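Local atomic coordinates of EH1AB1 (Metagenome, PDB entry 6RB0), a protein that probably hydrolyses carboxylic esters, as an alpha/beta-hydrolase-fold esterase related to the hormone-sensitive lipase family, and here carries bound hexylphosphonate. Residues Y222-A227 with Y269-D274; G104-N109 with M229-E234. All blocks are in the same frame, centred on the assembly; numbering follows the deposited sequence.

Contact 1 of 2, residues Y222-A227 with Y269-D274; sequences YFLSKA and YDPLRD. With MHH (methyl hydrogen (R)-hexylphosphonate), chain F.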
loop_
_atom_site.group_PDB
_atom_site.type_symbol
_atom_site.label_atom_id
_atom_site.label_comp_id
_atom_site.label_asym_id
_atom_site.label_seq_id
_atom_site.Cartn_x
_atom_site.Cartn_y
_atom_site.Cartn_z
ATOM N N TYR A 222 -17.971 -3.358 -18.745
ATOM C CA TYR A 222 -17.280 -3.472 -17.413
ATOM C C TYR A 222 -18.003 -2.752 -16.263
ATOM O O TYR A 222 -17.389 -1.948 -15.540
ATOM C CB TYR A 222 -15.825 -3.000 -17.516
ATOM C CG TYR A 222 -15.086 -3.675 -18.641
ATOM C CD1 TYR A 222 -14.557 -4.944 -18.488
ATOM C CD2 TYR A 222 -15.040 -3.102 -19.904
ATOM C CE1 TYR A 222 -13.951 -5.602 -19.545
ATOM C CE2 TYR A 222 -14.420 -3.736 -20.968
ATOM C CZ TYR A 222 -13.874 -4.995 -20.787
ATOM O OH TYR A 222 -13.260 -5.650 -21.816
ATOM N N PHE A 223 -19.196 -3.251 -15.940
ATOM C CA PHE A 223 -20.145 -2.701 -14.937
ATOM C C PHE A 223 -20.372 -1.197 -15.195
ATOM O O PHE A 223 -21.489 -0.867 -15.613
ATOM C CB PHE A 223 -19.717 -3.100 -13.517
ATOM C CG PHE A 223 -20.471 -2.443 -12.383
ATOM C CD1 PHE A 223 -21.839 -2.622 -12.209
ATOM C CD2 PHE A 223 -19.806 -1.625 -11.485
ATOM C CE1 PHE A 223 -22.514 -1.996 -11.170
ATOM C CE2 PHE A 223 -20.478 -1.009 -10.438
ATOM C CZ PHE A 223 -21.832 -1.193 -10.284
ATOM N N LEU A 224 -19.386 -0.315 -14.955
ATOM C CA LEU A 224 -19.478 1.160 -15.196
ATOM C C LEU A 224 -19.143 1.470 -16.656
ATOM O O LEU A 224 -17.976 1.387 -17.042
ATOM C CB LEU A 224 -18.498 1.875 -14.259
ATOM C CG LEU A 224 -18.376 3.387 -14.444
ATOM C CD1 LEU A 224 -19.564 4.097 -13.817
ATOM C CD2 LEU A 224 -17.070 3.923 -13.867
ATOM N N SER A 225 -20.172 1.795 -17.460
ATOM C CA SER A 225 -20.027 1.981 -18.899
ATOM C C SER A 225 -20.096 3.494 -19.203
ATOM O O SER A 225 -20.498 4.273 -18.339
ATOM C CB SER A 225 -20.986 0.851 -19.531
ATOM O OG SER A 225 -21.299 -0.348 -18.704
ATOM N N LYS A 226 -19.611 3.932 -20.386
ATOM C CA LYS A 226 -19.612 5.335 -20.808
ATOM C C LYS A 226 -21.026 5.925 -20.691
ATOM O O LYS A 226 -21.151 7.077 -20.206
ATOM C CB LYS A 226 -19.083 5.461 -22.250
ATOM C CG LYS A 226 -19.188 6.826 -22.934
ATOM C CD LYS A 226 -17.955 7.694 -22.800
ATOM C CE LYS A 226 -18.076 9.013 -23.538
ATOM N NZ LYS A 226 -17.363 10.099 -22.825
ATOM N N ALA A 227 -22.041 5.172 -21.128
ATOM C CA ALA A 227 -23.465 5.578 -21.069
ATOM C C ALA A 227 -23.836 5.905 -19.615
ATOM O O ALA A 227 -24.494 6.937 -19.402
ATOM C CB ALA A 227 -24.352 4.501 -21.644
ATOM N N TYR A 269 -9.773 -3.179 -14.743
ATOM C CA TYR A 269 -10.783 -3.070 -15.831
ATOM C C TYR A 269 -11.724 -1.901 -15.564
ATOM O O TYR A 269 -12.934 -2.007 -15.789
ATOM C CB TYR A 269 -11.547 -4.386 -15.974
ATOM C CG TYR A 269 -10.735 -5.440 -16.673
ATOM C CD1 TYR A 269 -10.737 -5.518 -18.060
ATOM C CD2 TYR A 269 -9.915 -6.312 -15.965
ATOM C CE1 TYR A 269 -9.984 -6.471 -18.726
ATOM C CE2 TYR A 269 -9.158 -7.275 -16.618
ATOM C CZ TYR A 269 -9.189 -7.344 -18.003
ATOM O OH TYR A 269 -8.437 -8.263 -18.672
ATOM N N ASP A 270 -11.159 -0.796 -15.106
ATOM C CA ASP A 270 -11.915 0.417 -14.715
ATOM C C ASP A 270 -11.526 1.531 -15.677
ATOM O O ASP A 270 -10.347 1.819 -15.831
ATOM C CB ASP A 270 -11.623 0.760 -13.254
ATOM C CG ASP A 270 -12.366 1.974 -12.733
ATOM O OD1 ASP A 270 -13.056 2.648 -13.531
ATOM O OD2 ASP A 270 -12.244 2.234 -11.520
ATOM N N PRO A 271 -12.483 2.184 -16.372
ATOM C CA PRO A 271 -12.152 3.355 -17.184
ATOM C C PRO A 271 -11.382 4.434 -16.408
ATOM O O PRO A 271 -10.598 5.128 -17.022
ATOM C CB PRO A 271 -13.522 3.882 -17.642
ATOM C CG PRO A 271 -14.514 3.207 -16.713
ATOM C CD PRO A 271 -13.914 1.848 -16.440
ATOM N N LEU A 272 -11.598 4.532 -15.092
ATOM C CA LEU A 272 -10.955 5.552 -14.217
ATOM C C LEU A 272 -9.531 5.144 -13.828
ATOM O O LEU A 272 -8.859 5.956 -13.166
ATOM C CB LEU A 272 -11.809 5.746 -12.964
ATOM C CG LEU A 272 -13.252 6.174 -13.222
ATOM C CD1 LEU A 272 -13.977 6.454 -11.913
ATOM C CD2 LEU A 272 -13.300 7.387 -14.134
ATOM N N ARG A 273 -9.063 3.964 -14.226
ATOM C CA ARG A 273 -7.763 3.433 -13.732
ATOM C C ARG A 273 -6.630 4.436 -13.995
ATOM O O ARG A 273 -5.927 4.784 -13.049
ATOM C CB ARG A 273 -7.462 2.084 -14.380
ATOM C CG ARG A 273 -6.149 1.472 -13.915
ATOM C CD ARG A 273 -5.775 0.315 -14.803
ATOM N NE ARG A 273 -5.304 0.803 -16.093
ATOM C CZ ARG A 273 -5.228 0.071 -17.197
ATOM N NH1 ARG A 273 -5.642 -1.188 -17.205
ATOM N NH2 ARG A 273 -4.761 0.621 -18.302
ATOM N N ASP A 274 -6.479 4.884 -15.240
ATOM C CA ASP A 274 -5.304 5.666 -15.704
ATOM C C ASP A 274 -5.226 6.990 -14.941
ATOM O O ASP A 274 -4.124 7.338 -14.493
ATOM C CB ASP A 274 -5.329 5.849 -17.225
ATOM C CG ASP A 274 -4.954 4.590 -17.990
ATOM O OD1 ASP A 274 -4.669 3.555 -17.336
ATOM O OD2 ASP A 274 -4.957 4.647 -19.243
HETATM C C1 MHH F . -21.755 -3.125 -17.765
HETATM C C2 MHH F . -22.500 -4.477 -17.967
HETATM C C3 MHH F . -21.699 -5.785 -17.875
HETATM C C7 MHH F . -23.018 -2.603 -21.181
HETATM P P MHH F . -21.519 -1.953 -19.153
HETATM O O1 MHH F . -22.947 -1.970 -19.907
HETATM O O2 MHH F . -20.364 -2.290 -20.030
HETATM C C4 MHH F . -21.978 -6.722 -19.061
HETATM C C5 MHH F . -20.804 -7.652 -19.368
HETATM C C6 MHH F . -20.542 -7.799 -20.869
HETATM O O HOH W 1 -14.956 -1.303 -14.335
#

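Contact 2 of 2, residues G104-N109 with M229-E234; sequences GFVIGN and MDWFWE. With MHH (methyl hydrogen (R)-hexylphosphonate), chain E.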
loop_
_atom_site.group_PDB
_atom_site.type_symbol
_atom_site.label_atom_id
_atom_site.label_comp_id
_atom_site.label_asym_id
_atom_site.label_seq_id
_atom_site.Cartn_x
_atom_site.Cartn_y
_atom_site.Cartn_z
ATOM N N GLY A 104 -21.503 8.486 -8.565
ATOM C CA GLY A 104 -21.470 9.506 -9.628
ATOM C C GLY A 104 -22.069 10.821 -9.186
ATOM O O GLY A 104 -22.421 11.615 -10.062
ATOM N N PHE A 105 -22.167 11.040 -7.873
ATOM C CA PHE A 105 -22.798 12.232 -7.258
ATOM C C PHE A 105 -24.309 12.195 -7.461
ATOM O O PHE A 105 -24.955 13.240 -7.260
ATOM C CB PHE A 105 -22.226 13.512 -7.867
ATOM C CG PHE A 105 -20.757 13.690 -7.602
ATOM C CD1 PHE A 105 -20.302 13.987 -6.325
ATOM C CD2 PHE A 105 -19.833 13.547 -8.623
ATOM C CE1 PHE A 105 -18.947 14.146 -6.079
ATOM C CE2 PHE A 105 -18.479 13.717 -8.379
ATOM C CZ PHE A 105 -18.037 14.019 -7.108
ATOM N N VAL A 106 -24.855 11.036 -7.823
ATOM C CA VAL A 106 -26.308 10.894 -8.122
ATOM C C VAL A 106 -26.933 9.839 -7.203
ATOM O O VAL A 106 -28.043 10.078 -6.710
ATOM C CB VAL A 106 -26.515 10.559 -9.610
ATOM C CG1 VAL A 106 -27.971 10.272 -9.938
ATOM C CG2 VAL A 106 -25.974 11.672 -10.494
ATOM N N ILE A 107 -26.270 8.698 -7.033
ATOM C CA ILE A 107 -26.804 7.543 -6.257
ATOM C C ILE A 107 -25.846 7.249 -5.106
ATOM O O ILE A 107 -24.804 7.932 -5.000
ATOM C CB ILE A 107 -26.995 6.306 -7.152
ATOM C CG1 ILE A 107 -25.647 5.726 -7.583
ATOM C CG2 ILE A 107 -27.889 6.653 -8.331
ATOM C CD1 ILE A 107 -25.728 4.598 -8.568
ATOM N N GLY A 108 -26.208 6.247 -4.309
ATOM C CA GLY A 108 -25.509 5.881 -3.073
ATOM C C GLY A 108 -25.985 6.735 -1.920
ATOM O O GLY A 108 -26.603 7.792 -2.161
ATOM N N ASN A 109 -25.681 6.284 -0.710
ATOM C CA ASN A 109 -25.991 6.988 0.557
ATOM C C ASN A 109 -25.260 6.222 1.654
ATOM O O ASN A 109 -24.461 5.340 1.321
ATOM C CB ASN A 109 -27.503 7.115 0.777
ATOM C CG ASN A 109 -28.221 5.795 0.622
ATOM O OD1 ASN A 109 -27.855 4.806 1.264
ATOM N ND2 ASN A 109 -29.217 5.759 -0.253
ATOM N N MET A 229 -21.739 6.907 -17.247
ATOM C CA MET A 229 -20.993 8.138 -16.870
ATOM C C MET A 229 -21.691 9.372 -17.455
ATOM O O MET A 229 -21.658 10.418 -16.786
ATOM C CB MET A 229 -19.527 8.068 -17.311
ATOM C CG MET A 229 -18.744 7.039 -16.510
ATOM S SD MET A 229 -16.962 7.134 -16.744
ATOM C CE MET A 229 -16.800 6.311 -18.326
ATOM N N ASP A 230 -22.328 9.249 -18.626
ATOM C CA ASP A 230 -23.055 10.365 -19.296
ATOM C C ASP A 230 -24.365 10.664 -18.548
ATOM O O ASP A 230 -24.690 11.853 -18.369
ATOM C CB ASP A 230 -23.270 10.070 -20.782
ATOM C CG ASP A 230 -21.975 10.070 -21.583
ATOM O OD1 ASP A 230 -20.943 10.509 -21.033
ATOM O OD2 ASP A 230 -22.001 9.613 -22.740
ATOM N N TRP A 231 -25.084 9.619 -18.138
ATOM C CA TRP A 231 -26.310 9.690 -17.294
ATOM C C TRP A 231 -25.986 10.401 -15.979
ATOM O O TRP A 231 -26.742 11.305 -15.607
ATOM C CB TRP A 231 -26.842 8.274 -17.059
ATOM C CG TRP A 231 -28.142 8.148 -16.332
ATOM C CD1 TRP A 231 -29.394 8.201 -16.871
ATOM C CD2 TRP A 231 -28.317 7.842 -14.936
ATOM N NE1 TRP A 231 -30.337 7.973 -15.902
ATOM C CE2 TRP A 231 -29.707 7.753 -14.704
ATOM C CE3 TRP A 231 -27.444 7.655 -13.860
ATOM C CZ2 TRP A 231 -30.234 7.476 -13.445
ATOM C CZ3 TRP A 231 -27.967 7.392 -12.613
ATOM C CH2 TRP A 231 -29.344 7.303 -12.410
ATOM N N PHE A 232 -24.892 10.027 -15.312
ATOM C CA PHE A 232 -24.417 10.723 -14.089
ATOM C C PHE A 232 -24.085 12.172 -14.444
ATOM O O PHE A 232 -24.530 13.087 -13.732
ATOM C CB PHE A 232 -23.184 10.057 -13.483
ATOM C CG PHE A 232 -23.427 8.734 -12.811
ATOM C CD1 PHE A 232 -24.435 8.578 -11.874
ATOM C CD2 PHE A 232 -22.603 7.653 -13.076
ATOM C CE1 PHE A 232 -24.643 7.360 -11.246
ATOM C CE2 PHE A 232 -22.812 6.431 -12.450
ATOM C CZ PHE A 232 -23.838 6.284 -11.542
ATOM N N TRP A 233 -23.322 12.356 -15.523
ATOM C CA TRP A 233 -22.797 13.673 -15.967
ATOM C C TRP A 233 -23.951 14.651 -16.247
ATOM O O TRP A 233 -23.874 15.793 -15.760
ATOM C CB TRP A 233 -21.900 13.503 -17.196
ATOM C CG TRP A 233 -21.047 14.702 -17.432
ATOM C CD1 TRP A 233 -21.221 15.683 -18.365
ATOM C CD2 TRP A 233 -19.907 15.077 -16.649
ATOM N NE1 TRP A 233 -20.250 16.636 -18.227
ATOM C CE2 TRP A 233 -19.427 16.290 -17.187
ATOM C CE3 TRP A 233 -19.242 14.504 -15.559
ATOM C CZ2 TRP A 233 -18.308 16.935 -16.664
ATOM C CZ3 TRP A 233 -18.138 15.146 -15.042
ATOM C CH2 TRP A 233 -17.679 16.343 -15.592
ATOM N N GLU A 234 -24.977 14.222 -16.995
ATOM C CA GLU A 234 -26.109 15.105 -17.393
ATOM C C GLU A 234 -26.837 15.591 -16.128
ATOM O O GLU A 234 -27.291 16.746 -16.150
ATOM C CB GLU A 234 -27.024 14.453 -18.439
ATOM C CG GLU A 234 -27.757 13.197 -17.984
ATOM C CD GLU A 234 -28.947 12.779 -18.841
ATOM O OE1 GLU A 234 -29.595 13.672 -19.427
ATOM O OE2 GLU A 234 -29.232 11.554 -18.914
HETATM C C1 MHH E . -18.177 6.854 -10.667
HETATM C C2 MHH E . -18.756 8.077 -11.375
HETATM C C3 MHH E . -17.780 9.257 -11.445
HETATM C C7 MHH E . -19.704 3.817 -8.834
HETATM P P MHH E . -18.706 6.359 -8.993
HETATM O O1 MHH E . -19.789 5.153 -9.321
HETATM O O2 MHH E . -19.163 7.442 -8.045
HETATM C C4 MHH E . -18.458 10.626 -11.288
HETATM C C5 MHH E . -18.262 11.551 -12.487
HETATM C C6 MHH E . -17.937 12.957 -12.012
#

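Contact 1 of 2, residues Y222-A227 with Y269-D274
Tyr222 and Tyr269 pair their rings where the loop entering helix 226-236 passes the loop after strand 262-267 of the alpha/beta hydrolase fold. The aromatic planes are nearly parallel, at 23°, but slid apart so far that they barely overlap; contact is made by Tyr222 CE1 on Tyr269 CD1 at 3.5 Å. Each tyrosine has CG anti to its own carbonyl carbon (chi1 -52° for Tyr222), and the two side chains then cross at a slant. An alanine in place of Tyr222 would probably leave Tyr269 without this ring neighbour and open a gap beside Tyr269 CD1.

Apolar packing continues through Leu224, whose CD2 rests on Pro271 CG at 3.9 Å and, more loosely, on Leu272 CD1.

Polar linkage across the contact runs through one water, which donates both to Tyr222 O (2.8 Å) and to Tyr269 O (2.6 Å). Tyr222 N gives a weak bond to O2 of a phosphonate whose phosphorus is covalently joined to Ser225 OG at 1.7 Å, although Ser225 is poorly ordered.

Asp270 belongs to a probable Ser-His-Asp triad: its OD2 is hydrogen-bonded to His300 ND1. Its other oxygen caps the following turn, Leu272 N reaching Asp270 OD1 at 2.8 Å from above the carboxylate plane.

Contact 2 of 2, residues G104-N109 with M229-E234
The glycine-rich loop that probably contributes to the oxyanion hole, as in related alpha/beta hydrolases, packs here on helix 226-236, with Gly104 lying over the Phe232 ring. Gly104 CA stands 3.9 Å from the centroid of the Phe232 ring and 15° off the ring normal, a CH-pi contact displaced toward the rim. The approach is so close that a beta carbon built on Gly104 would clash with the ring. Gly104 also uses its backbone: Gly104 N donates to phosphonate O2 at 2.6 Å in a nearly straight bond (170°). The same ligand is hydrogen-bonded by Gly103 N and Ala176 N, so three backbone amides converge on it as in an oxyanion hole, beside the probable nucleophile elbow.

The Phe232 rim is held by aliphatic groups. Val106 CB meets Phe232 CD1 at 3.7 Å, and Ile107 CD1 meets Phe232 CZ at 3.9 Å, both at the ring edge. Ile107 CG1 sits between its backbone N and carbonyl carbon (chi1 70°), and from there CD1 extends to the ring edge, the two side chains crossing at about a right angle. Trp231 is the second aromatic partner: Val106 CG1 touches Trp231 CZ3 at 3.9 Å, while Ile107 CG2 lies more loosely at the indole edge. The indole nitrogen, Trp231 NE1, is occupied by Leu41 O. Nearby, the alkyl tail ends between two ring edges, its C6 lying 3.7 Å from Trp233 CZ3 and 3.8 Å from Phe105 CE2.

Helix 43-57 closes on the loop through His43, which touches Val106 and stacks on Trp231, and through Val50, which touches Ile107. Phe105 instead reaches helices 143-157 and 176-190, so the loop after strand 94-100 is wedged among four helices.

In the fold
The centres of contacts 1 and 2 are 14 Å apart, and both use helix 226-236: contact 1 holds its N-terminal end and the loop before it, contact 2 its next turns. Along the chain the segments alternate, 104-109, 222-227, 229-234, 269-274. The first and last follow strands 94-100 and 262-267 of the same central sheet, with strands 169-174 and 198-202 between them. Direct packing joins the contacts, as in Leu224 CD1 to Met229 CG at 4.1 Å. The helix thus lies between the probable oxyanion-hole loop, met by Phe232, and the loop of the probable triad aspartate, met at Pro271 by Met229. The phosphonate bonded to Ser225 is consistent with a second reactive serine, though that residue is poorly ordered.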